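Long-range contacts in exported gluconolactonase (Xanthomonas campestris pv. campestris, PDB 3DR2), which hydrolyses gluconolactone to gluconate, as a calcium-binding gluconolactonase with a six-bladed propeller fold of the SMP-30 family: residues V60-L64 with T88-A92; Y125-N131 with P164-H169; L130-D135 with T147-L153; L187-G192 with V204-P208. All coordinates share one frame; numbering follows the deposited sequence.

Interaction 1 of 4, residues V60-L64 with T88-A92; sequences VWSDL and TNGNA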
# COMPACT_ATOMS: atom_id res chain seq x y z
N VAL A 60 -7.09 7.98 -15.87
CA VAL A 60 -6.03 7.09 -15.41
C VAL A 60 -5.28 7.71 -14.23
O VAL A 60 -4.93 8.88 -14.28
CB VAL A 60 -5.01 6.85 -16.54
CG1 VAL A 60 -3.88 5.97 -16.04
CG2 VAL A 60 -5.70 6.24 -17.75
N TRP A 61 -5.04 6.95 -13.17
CA TRP A 61 -4.27 7.50 -12.05
C TRP A 61 -3.59 6.37 -11.31
O TRP A 61 -3.94 5.21 -11.50
CB TRP A 61 -5.17 8.36 -11.14
CG TRP A 61 -5.88 7.68 -10.03
CD1 TRP A 61 -5.53 7.70 -8.71
CD2 TRP A 61 -7.10 6.94 -10.11
NE1 TRP A 61 -6.46 7.02 -7.96
CE2 TRP A 61 -7.44 6.54 -8.79
CE3 TRP A 61 -7.95 6.57 -11.16
CZ2 TRP A 61 -8.58 5.80 -8.50
CZ3 TRP A 61 -9.09 5.83 -10.87
CH2 TRP A 61 -9.40 5.45 -9.55
N SER A 62 -2.61 6.70 -10.48
CA SER A 62 -1.86 5.68 -9.76
C SER A 62 -2.17 5.54 -8.29
O SER A 62 -2.48 6.51 -7.62
CB SER A 62 -0.35 5.96 -9.84
OG SER A 62 0.10 6.03 -11.17
N ASP A 63 -2.08 4.31 -7.79
CA ASP A 63 -2.17 4.09 -6.36
C ASP A 63 -0.70 3.74 -6.14
O ASP A 63 -0.31 2.59 -6.28
CB ASP A 63 -3.04 2.91 -5.97
CG ASP A 63 -3.06 2.68 -4.47
OD1 ASP A 63 -3.82 1.82 -3.98
OD2 ASP A 63 -2.29 3.37 -3.76
N LEU A 64 0.11 4.75 -5.85
CA LEU A 64 1.56 4.57 -5.67
C LEU A 64 1.94 3.48 -4.70
O LEU A 64 2.71 2.58 -5.03
CB LEU A 64 2.17 5.89 -5.21
CG LEU A 64 3.59 6.30 -5.63
CD1 LEU A 64 4.12 7.27 -4.59
CD2 LEU A 64 4.52 5.11 -5.76
N THR A 88 4.65 3.04 -9.75
CA THR A 88 4.33 4.06 -10.74
C THR A 88 3.68 5.25 -10.04
O THR A 88 2.80 5.07 -9.18
CB THR A 88 3.37 3.49 -11.80
OG1 THR A 88 4.01 2.40 -12.46
CG2 THR A 88 3.01 4.55 -12.83
N ASN A 89 4.12 6.44 -10.40
CA ASN A 89 3.63 7.69 -9.81
C ASN A 89 2.89 8.50 -10.88
O ASN A 89 1.73 8.22 -11.17
CB ASN A 89 4.81 8.48 -9.23
CG ASN A 89 4.36 9.65 -8.34
OD1 ASN A 89 5.15 10.18 -7.55
ND2 ASN A 89 3.11 10.05 -8.48
N GLY A 90 3.56 9.47 -11.48
CA GLY A 90 2.91 10.27 -12.49
C GLY A 90 2.51 9.51 -13.75
O GLY A 90 3.16 8.54 -14.13
N ASN A 91 1.41 9.94 -14.37
CA ASN A 91 0.92 9.36 -15.63
C ASN A 91 0.61 10.54 -16.55
O ASN A 91 0.30 11.64 -16.09
CB ASN A 91 -0.39 8.58 -15.45
CG ASN A 91 -0.23 7.37 -14.57
OD1 ASN A 91 0.39 6.37 -14.95
ND2 ASN A 91 -0.81 7.44 -13.38
N ALA A 92 0.69 10.29 -17.85
CA ALA A 92 0.39 11.28 -18.87
C ALA A 92 0.02 10.52 -20.13
O ALA A 92 0.20 9.31 -20.21
CB ALA A 92 1.60 12.17 -19.12
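Ser62 and Asn91 set their first side-chain torsions alike (chi1 -57° and -64°), each placing its next heavy atom opposite the carbonyl carbon and alongside the backbone N; because both CB atoms are directed at the partner strand, hydroxyl and amide meet between the two backbones. Asn91 ND2 donates to Ser62 OG over 2.8 Å, in a bond bent at the hydrogen, with the hydroxyl tilted out of the amide plane. Ser62 OG in turn donates to Asn89 O at 2.7 Å, a short bond that fixes the rotation of the hydroxyl. One oxygen thus receives from a side chain and gives to a backbone carbonyl of the same neighbouring strand. The amide of Asn91 has further partners, since OD1 accepts from His101 and ND2 also reaches Gly49 O, and the group is held at both ends. Apolar atoms close in around these buried polar groups: the Val60 side chain crosses that of Asn91 at about a right angle, CG1 4.2 Å from Asn91 CG, while the methyl Thr88 CG2 lies 3.7 Å from Ser62 OG. Leu64 CD2 comes to 3.8 Å from Thr88 O. The two strand segments run nearly antiparallel, their N-to-C directions 158° apart. The contact joins the sheets of two neighbouring blades of the six-bladed propeller, as blades pack round the central axis in this fold.

Interaction 2 of 4, residues Y125-N131 with P164-H169; sequences YAGKRLN and PELAHH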
# COMPACT_ATOMS: atom_id res chain seq x y z
N TYR A 125 20.83 8.90 -16.96
CA TYR A 125 21.31 10.18 -17.44
C TYR A 125 22.83 10.08 -17.34
O TYR A 125 23.37 9.79 -16.28
CB TYR A 125 20.84 11.34 -16.56
CG TYR A 125 21.32 12.67 -17.10
CD1 TYR A 125 20.80 13.17 -18.30
CD2 TYR A 125 22.35 13.37 -16.49
CE1 TYR A 125 21.30 14.34 -18.87
CE2 TYR A 125 22.87 14.54 -17.05
CZ TYR A 125 22.33 15.01 -18.24
OH TYR A 125 22.85 16.15 -18.82
N ALA A 126 23.51 10.30 -18.46
CA ALA A 126 24.96 10.22 -18.46
C ALA A 126 25.40 8.87 -17.87
O ALA A 126 26.36 8.80 -17.10
CB ALA A 126 25.55 11.36 -17.65
N GLY A 127 24.67 7.82 -18.23
CA GLY A 127 24.98 6.48 -17.76
C GLY A 127 24.62 6.14 -16.32
O GLY A 127 24.77 4.99 -15.91
N LYS A 128 24.14 7.11 -15.56
CA LYS A 128 23.76 6.88 -14.17
C LYS A 128 22.24 6.82 -14.03
O LYS A 128 21.52 7.56 -14.69
CB LYS A 128 24.30 8.01 -13.28
CG LYS A 128 25.82 8.16 -13.28
CD LYS A 128 26.23 9.35 -12.42
CE LYS A 128 27.73 9.57 -12.46
NZ LYS A 128 28.17 10.70 -11.60
N ARG A 129 21.75 5.95 -13.15
CA ARG A 129 20.30 5.83 -12.95
C ARG A 129 19.69 7.14 -12.46
O ARG A 129 20.30 7.88 -11.69
CB ARG A 129 19.98 4.73 -11.94
CG ARG A 129 20.40 3.32 -12.36
CD ARG A 129 19.82 2.24 -11.45
NE ARG A 129 18.37 2.07 -11.64
CZ ARG A 129 17.64 1.18 -10.97
NH1 ARG A 129 18.20 0.38 -10.07
NH2 ARG A 129 16.33 1.08 -11.20
N LEU A 130 18.47 7.42 -12.92
CA LEU A 130 17.74 8.62 -12.51
C LEU A 130 17.39 8.39 -11.04
O LEU A 130 17.46 7.25 -10.57
CB LEU A 130 16.47 8.75 -13.34
CG LEU A 130 16.66 8.99 -14.84
CD1 LEU A 130 15.36 8.74 -15.60
CD2 LEU A 130 17.13 10.42 -15.05
N ASN A 131 17.02 9.45 -10.33
CA ASN A 131 16.68 9.33 -8.91
C ASN A 131 15.37 8.55 -8.71
O ASN A 131 15.35 7.48 -8.11
CB ASN A 131 16.53 10.72 -8.28
CG ASN A 131 17.83 11.53 -8.32
OD1 ASN A 131 18.92 10.98 -8.13
ND2 ASN A 131 17.70 12.83 -8.54
N PRO A 164 21.34 8.12 -4.20
CA PRO A 164 21.23 8.58 -5.59
C PRO A 164 22.58 8.53 -6.30
O PRO A 164 23.62 8.67 -5.68
CB PRO A 164 20.69 10.00 -5.44
CG PRO A 164 21.25 10.44 -4.13
CD PRO A 164 21.04 9.22 -3.26
N GLU A 165 22.53 8.32 -7.62
CA GLU A 165 23.75 8.27 -8.43
C GLU A 165 23.99 9.65 -9.05
O GLU A 165 25.10 9.96 -9.49
CB GLU A 165 23.61 7.23 -9.54
CG GLU A 165 23.40 5.81 -9.04
CD GLU A 165 23.43 4.78 -10.16
OE1 GLU A 165 23.09 3.61 -9.89
OE2 GLU A 165 23.80 5.13 -11.30
N LEU A 166 22.94 10.46 -9.10
CA LEU A 166 23.03 11.81 -9.65
C LEU A 166 23.13 12.81 -8.50
O LEU A 166 22.53 12.60 -7.45
CB LEU A 166 21.80 12.11 -10.50
CG LEU A 166 21.53 11.16 -11.68
CD1 LEU A 166 20.28 11.59 -12.42
CD2 LEU A 166 22.72 11.16 -12.62
N ALA A 167 23.89 13.88 -8.71
CA ALA A 167 24.07 14.91 -7.69
C ALA A 167 23.16 16.10 -7.95
O ALA A 167 23.50 17.24 -7.63
CB ALA A 167 25.52 15.35 -7.65
N HIS A 168 22.00 15.84 -8.54
CA HIS A 168 21.06 16.89 -8.85
C HIS A 168 19.66 16.33 -9.04
O HIS A 168 19.50 15.16 -9.43
CB HIS A 168 21.51 17.63 -10.12
CG HIS A 168 21.88 16.73 -11.26
ND1 HIS A 168 20.95 16.26 -12.17
CD2 HIS A 168 23.07 16.18 -11.61
CE1 HIS A 168 21.56 15.47 -13.04
NE2 HIS A 168 22.84 15.40 -12.72
N HIS A 169 18.65 17.15 -8.74
CA HIS A 169 17.24 16.78 -8.90
C HIS A 169 16.85 17.67 -10.07
O HIS A 169 16.67 18.87 -9.90
CB HIS A 169 16.41 17.20 -7.69
CG HIS A 169 16.91 16.67 -6.39
ND1 HIS A 169 16.42 17.12 -5.18
CD2 HIS A 169 17.85 15.74 -6.10
CE1 HIS A 169 17.05 16.49 -4.20
NE2 HIS A 169 17.92 15.65 -4.73
O HOH W 1 20.16 8.61 -8.97
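Tyr125, its CG anti to the backbone N (chi1 -178°), puts CD2 4.1 Å from His168 CE1; the two rings meet obliquely, planes at 90°. The CB of Tyr125 rests near a methyl of Leu166. A type I' turn then carries the chain through Ala126 and Gly127 to Lys128, closed by backbone bonds in both directions between Tyr125 and Lys128. The extended side chain of Lys128 passes over the loop: its CB lies 3.6 Å from Leu166 CD2 and its CD 3.2 Å from Glu165 O. Arg129 makes its contact through the backbone, N donating to Glu165 OE2 over 2.9 Å from above the carboxylate plane, whereas its guanidinium leads off to Arg106 O. Arg129 O lies 3.5 Å from Leu166 CG and receives a hydrogen bond from a water that also donates to Asn131 OD1 and accepts from Glu165 N. Leu130 CA and CD2 meet Leu166 CD1, the other branch from the one that touches Lys128. At Asn131 the amide is pinned at both ends, by that water at OD1 and by ND2 donating to His168 O (3.1 Å), the acceptor lying in the amide plane. The arrangement is a beta-hairpin with a two-residue type I' turn, set well out from the propeller centre, against which the long loop joining strands 144-147 and 169-174 of one blade folds back.

Interaction 3 of 4, residues L130-D135 with T147-L153; sequences LNSPND and TDPPFGL. With CA (calcium ion), chain D.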
# COMPACT_ATOMS: atom_id res chain seq x y z
N LEU A 130 18.47 7.42 -12.92
CA LEU A 130 17.74 8.62 -12.51
C LEU A 130 17.39 8.39 -11.04
O LEU A 130 17.46 7.25 -10.57
CB LEU A 130 16.47 8.75 -13.34
CG LEU A 130 16.66 8.99 -14.84
CD1 LEU A 130 15.36 8.74 -15.60
CD2 LEU A 130 17.13 10.42 -15.05
N ASN A 131 17.02 9.45 -10.33
CA ASN A 131 16.68 9.33 -8.91
C ASN A 131 15.37 8.55 -8.71
O ASN A 131 15.35 7.48 -8.11
CB ASN A 131 16.53 10.72 -8.28
CG ASN A 131 17.83 11.53 -8.32
OD1 ASN A 131 18.92 10.98 -8.13
ND2 ASN A 131 17.70 12.83 -8.54
N SER A 132 14.28 9.11 -9.23
CA SER A 132 12.95 8.50 -9.13
C SER A 132 11.94 9.47 -9.74
O SER A 132 11.37 10.30 -9.04
CB SER A 132 12.60 8.20 -7.67
OG SER A 132 12.96 9.27 -6.82
N PRO A 133 11.74 9.38 -11.07
CA PRO A 133 10.80 10.24 -11.80
C PRO A 133 9.50 10.32 -11.03
O PRO A 133 8.91 9.29 -10.67
CB PRO A 133 10.67 9.53 -13.13
CG PRO A 133 12.06 8.99 -13.33
CD PRO A 133 12.39 8.42 -11.98
N ASN A 134 9.05 11.54 -10.80
CA ASN A 134 7.85 11.80 -10.02
C ASN A 134 6.60 12.15 -10.83
O ASN A 134 5.57 11.49 -10.70
CB ASN A 134 8.18 12.92 -9.02
CG ASN A 134 7.13 13.08 -7.95
OD1 ASN A 134 6.01 13.50 -8.23
ND2 ASN A 134 7.48 12.74 -6.71
N ASP A 135 6.69 13.19 -11.65
CA ASP A 135 5.54 13.59 -12.47
C ASP A 135 6.04 13.91 -13.88
O ASP A 135 7.22 14.20 -14.09
CB ASP A 135 4.86 14.81 -11.83
CG ASP A 135 3.38 14.92 -12.19
OD1 ASP A 135 2.66 15.71 -11.53
OD2 ASP A 135 2.94 14.22 -13.13
N THR A 147 9.98 15.51 -13.81
CA THR A 147 10.75 15.92 -12.64
C THR A 147 11.42 14.70 -12.02
O THR A 147 10.86 13.60 -12.03
CB THR A 147 9.85 16.56 -11.58
OG1 THR A 147 8.78 15.65 -11.25
CG2 THR A 147 9.26 17.86 -12.11
N ASP A 148 12.61 14.89 -11.47
CA ASP A 148 13.35 13.79 -10.89
C ASP A 148 13.82 13.97 -9.44
O ASP A 148 15.02 13.98 -9.17
CB ASP A 148 14.55 13.45 -11.78
CG ASP A 148 15.16 12.11 -11.44
OD1 ASP A 148 16.40 11.97 -11.52
OD2 ASP A 148 14.41 11.18 -11.10
N PRO A 149 12.88 14.13 -8.49
CA PRO A 149 13.28 14.30 -7.10
C PRO A 149 13.65 12.91 -6.57
O PRO A 149 13.39 11.90 -7.23
CB PRO A 149 12.01 14.85 -6.45
CG PRO A 149 10.95 14.08 -7.18
CD PRO A 149 11.42 14.14 -8.63
N PRO A 150 14.27 12.83 -5.38
CA PRO A 150 14.67 11.53 -4.81
C PRO A 150 13.65 10.88 -3.87
O PRO A 150 14.01 9.98 -3.11
CB PRO A 150 15.95 11.89 -4.07
CG PRO A 150 15.59 13.21 -3.49
CD PRO A 150 14.91 13.93 -4.65
N PHE A 151 12.40 11.30 -3.92
CA PHE A 151 11.39 10.73 -3.03
C PHE A 151 11.33 9.20 -3.08
O PHE A 151 11.19 8.55 -2.04
CB PHE A 151 10.01 11.32 -3.35
CG PHE A 151 9.88 12.77 -2.97
CD1 PHE A 151 10.02 13.17 -1.64
CD2 PHE A 151 9.62 13.74 -3.93
CE1 PHE A 151 9.91 14.51 -1.29
CE2 PHE A 151 9.51 15.08 -3.59
CZ PHE A 151 9.65 15.47 -2.26
N GLY A 152 11.43 8.64 -4.28
CA GLY A 152 11.38 7.20 -4.44
C GLY A 152 12.59 6.44 -3.89
O GLY A 152 12.59 5.21 -3.87
N LEU A 153 13.60 7.17 -3.45
CA LEU A 153 14.82 6.56 -2.92
C LEU A 153 14.93 6.65 -1.40
O LEU A 153 15.90 6.14 -0.82
CB LEU A 153 16.06 7.22 -3.51
CG LEU A 153 16.22 7.20 -5.03
CD1 LEU A 153 17.47 7.98 -5.42
CD2 LEU A 153 16.30 5.76 -5.50
CA CA D . 3.98 14.44 -7.37
O HOH W 2 4.59 12.78 -5.54
O HOH W 3 3.48 12.91 -9.16
O HOH W 4 3.42 16.08 -9.02
O HOH W 5 1.55 14.72 -7.53
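Asp148 receives the successive backbone N-H groups of Asn131 and Ser132 on its carboxylate: Asn131 N donates to Asp148 OD1 (2.9 Å) on its syn lone pair, and Ser132 N donates to Asp148 OD2 (2.8 Å), also from the syn side but out of the carboxylate plane. One carboxylate thus serves both, its CG standing opposite the Asp148 backbone N (chi1 -166°). Among amide and hydroxyl bonds, Asn131 ND2 donates almost straight (174°) to Asp148 O, while Ser132 OG, lying between its own N and carbonyl carbon, donates a hydrogen bond to Pro149 O at 2.7 Å and accepts one from Gly152 N at 3.0 Å. Backbone pairing closes the inner end, Asn134 N donating to Thr147 O and Thr147 N to Asp135 O; Asp135 N donates to Thr147 OG1 over a long 3.3 Å, and that hydroxyl is also hydrogen-bonded to Asn191 O. Apolar contact is modest: Asn134 CB lies 3.5 Å from both Pro149 CD and Pro149 CG. Metal coordination comes last. Asn134 OD1 binds calcium at 2.4 Å, alongside Glu48, Asn191, Asp242 and four waters. One of these waters accepts from Asn134 ND2, another donates to Asn134 O, and a third donates to Asp135 OD1, which Asn281 also holds. The cation probably polarises the Asn134 amide and strengthens ND2 as a donor, while Asp135 acts from the second shell to orient a metal-bound water.

Interaction 4 of 4, residues L187-G192 with V204-P208; sequences LDHPNG and VSQTP. With CA (calcium ion), chain D.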
# COMPACT_ATOMS: atom_id res chain seq x y z
N LEU A 187 16.73 21.66 -9.47
CA LEU A 187 15.90 22.28 -8.44
C LEU A 187 16.03 21.50 -7.14
O LEU A 187 16.83 20.57 -7.03
CB LEU A 187 14.44 22.31 -8.89
CG LEU A 187 14.11 22.93 -10.27
CD1 LEU A 187 14.37 21.90 -11.36
CD2 LEU A 187 12.66 23.36 -10.31
N ASP A 188 15.24 21.89 -6.14
CA ASP A 188 15.26 21.21 -4.85
C ASP A 188 13.97 20.41 -4.75
O ASP A 188 12.91 20.98 -4.47
CB ASP A 188 15.32 22.23 -3.71
CG ASP A 188 15.67 21.61 -2.38
OD1 ASP A 188 15.57 20.37 -2.23
OD2 ASP A 188 16.05 22.36 -1.45
N HIS A 189 14.05 19.11 -5.00
CA HIS A 189 12.88 18.24 -4.95
C HIS A 189 11.78 18.71 -5.91
O HIS A 189 10.64 18.96 -5.51
CB HIS A 189 12.33 18.18 -3.53
CG HIS A 189 13.21 17.45 -2.57
ND1 HIS A 189 13.04 16.11 -2.27
CD2 HIS A 189 14.31 17.85 -1.89
CE1 HIS A 189 13.99 15.73 -1.44
NE2 HIS A 189 14.77 16.76 -1.19
N PRO A 190 12.12 18.84 -7.21
CA PRO A 190 11.15 19.27 -8.21
C PRO A 190 10.03 18.24 -8.14
O PRO A 190 10.29 17.05 -7.98
CB PRO A 190 11.94 19.21 -9.51
CG PRO A 190 12.93 18.11 -9.26
CD PRO A 190 13.39 18.43 -7.85
N ASN A 191 8.79 18.69 -8.25
CA ASN A 191 7.67 17.77 -8.11
C ASN A 191 6.70 17.81 -9.28
O ASN A 191 6.83 17.05 -10.24
CB ASN A 191 6.95 18.06 -6.80
CG ASN A 191 6.20 16.87 -6.27
OD1 ASN A 191 5.66 16.09 -7.05
ND2 ASN A 191 6.15 16.72 -4.95
N GLY A 192 5.72 18.71 -9.21
CA GLY A 192 4.77 18.81 -10.30
C GLY A 192 5.28 19.73 -11.39
O GLY A 192 6.24 20.47 -11.18
N VAL A 204 7.01 24.62 -12.43
CA VAL A 204 7.54 23.43 -11.75
C VAL A 204 7.51 23.69 -10.26
O VAL A 204 8.02 24.71 -9.80
CB VAL A 204 9.01 23.16 -12.14
CG1 VAL A 204 9.49 21.88 -11.48
CG2 VAL A 204 9.15 23.06 -13.66
N SER A 205 6.91 22.80 -9.48
CA SER A 205 6.89 23.02 -8.05
C SER A 205 8.11 22.36 -7.41
O SER A 205 8.68 21.41 -7.96
CB SER A 205 5.60 22.48 -7.41
OG SER A 205 5.54 21.06 -7.47
N GLN A 206 8.52 22.89 -6.26
CA GLN A 206 9.65 22.36 -5.52
C GLN A 206 9.09 22.10 -4.13
O GLN A 206 8.59 23.02 -3.49
CB GLN A 206 10.79 23.39 -5.46
CG GLN A 206 11.34 23.81 -6.81
CD GLN A 206 12.55 24.73 -6.69
OE1 GLN A 206 13.58 24.35 -6.13
NE2 GLN A 206 12.42 25.95 -7.19
N THR A 207 9.18 20.86 -3.66
CA THR A 207 8.62 20.52 -2.36
C THR A 207 9.57 19.80 -1.42
O THR A 207 9.35 18.64 -1.07
CB THR A 207 7.35 19.66 -2.53
OG1 THR A 207 7.71 18.39 -3.09
CG2 THR A 207 6.37 20.35 -3.46
N PRO A 208 10.65 20.47 -1.01
CA PRO A 208 11.63 19.86 -0.10
C PRO A 208 11.09 19.69 1.31
O PRO A 208 9.99 20.16 1.64
CB PRO A 208 12.79 20.85 -0.15
CG PRO A 208 12.09 22.16 -0.30
CD PRO A 208 11.04 21.85 -1.35
CA CA D . 3.98 14.44 -7.37
O HOH W 4 3.42 16.08 -9.02
O HOH W 2 4.59 12.78 -5.54
O HOH W 3 3.48 12.91 -9.16
O HOH W 5 1.55 14.72 -7.53
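Asn191 reaches Ser205 with CB, and Thr207 with CB, CG and ND2. Its CB lies 3.4 Å from Ser205 OG, with Thr207 OG1 a little farther off. Chi1 of -155° then swings CG away from the backbone N and toward the metal, 3.8 Å from Thr207 OG1. At the tip the two amide atoms divide the work: OD1 binds calcium at 2.4 Å, and ND2 donates to Thr207 OG1 at 2.9 Å, the acceptor lying in the amide plane and the bond nearly straight (169°). The threonine is thus a second-shell residue that fixes the rotation of a ligand whose fellows are Glu48, Asn134 and Asp242. All this hangs on the hairpin of strands 190-195 and 201-206, the first two of a propeller blade, where Pro190 and Gln206 form an antiparallel non-hydrogen-bonded pair. Asn191 N donates to Ser205 O (2.7 Å) and Thr207 N to His189 O. Ser205 N reaches Gly192 O, but Gly192 N turns to a side chain, Ser205 OG, at 2.9 Å; that hydroxyl is also hydrogen-bonded to Pro241 O and Asp242 O. At the outer end Gln206 OE1 receives Asp188 N (3.0 Å), its NE2 being held by Thr218, and Leu187 CD2 packs 3.7 Å from Val204 CG1.

Overall arrangement
Interactions 1, 3 and 4 are buried toward the propeller centre, whereas interaction 2 has its centre about 22 Å from the centre of the chain, is partly exposed, and uses a bridging water and the aliphatic stems of long polar side chains. Interaction 1 joins two blades; interaction 4 lies chiefly within one hairpin. Interactions 3 and 4 supply Asn134 and Asn191 to one calcium ion and share its four waters, and Thr147 OG1 bonds to Asn191 O between them. Interactions 2 and 3 share Leu130 and Asn131, interaction 3 being nested inside the loop that interaction 2 closes. Gly90 N, probably hydrogen-bonded to Asn134 O, ties interaction 1 to this metal-binding region.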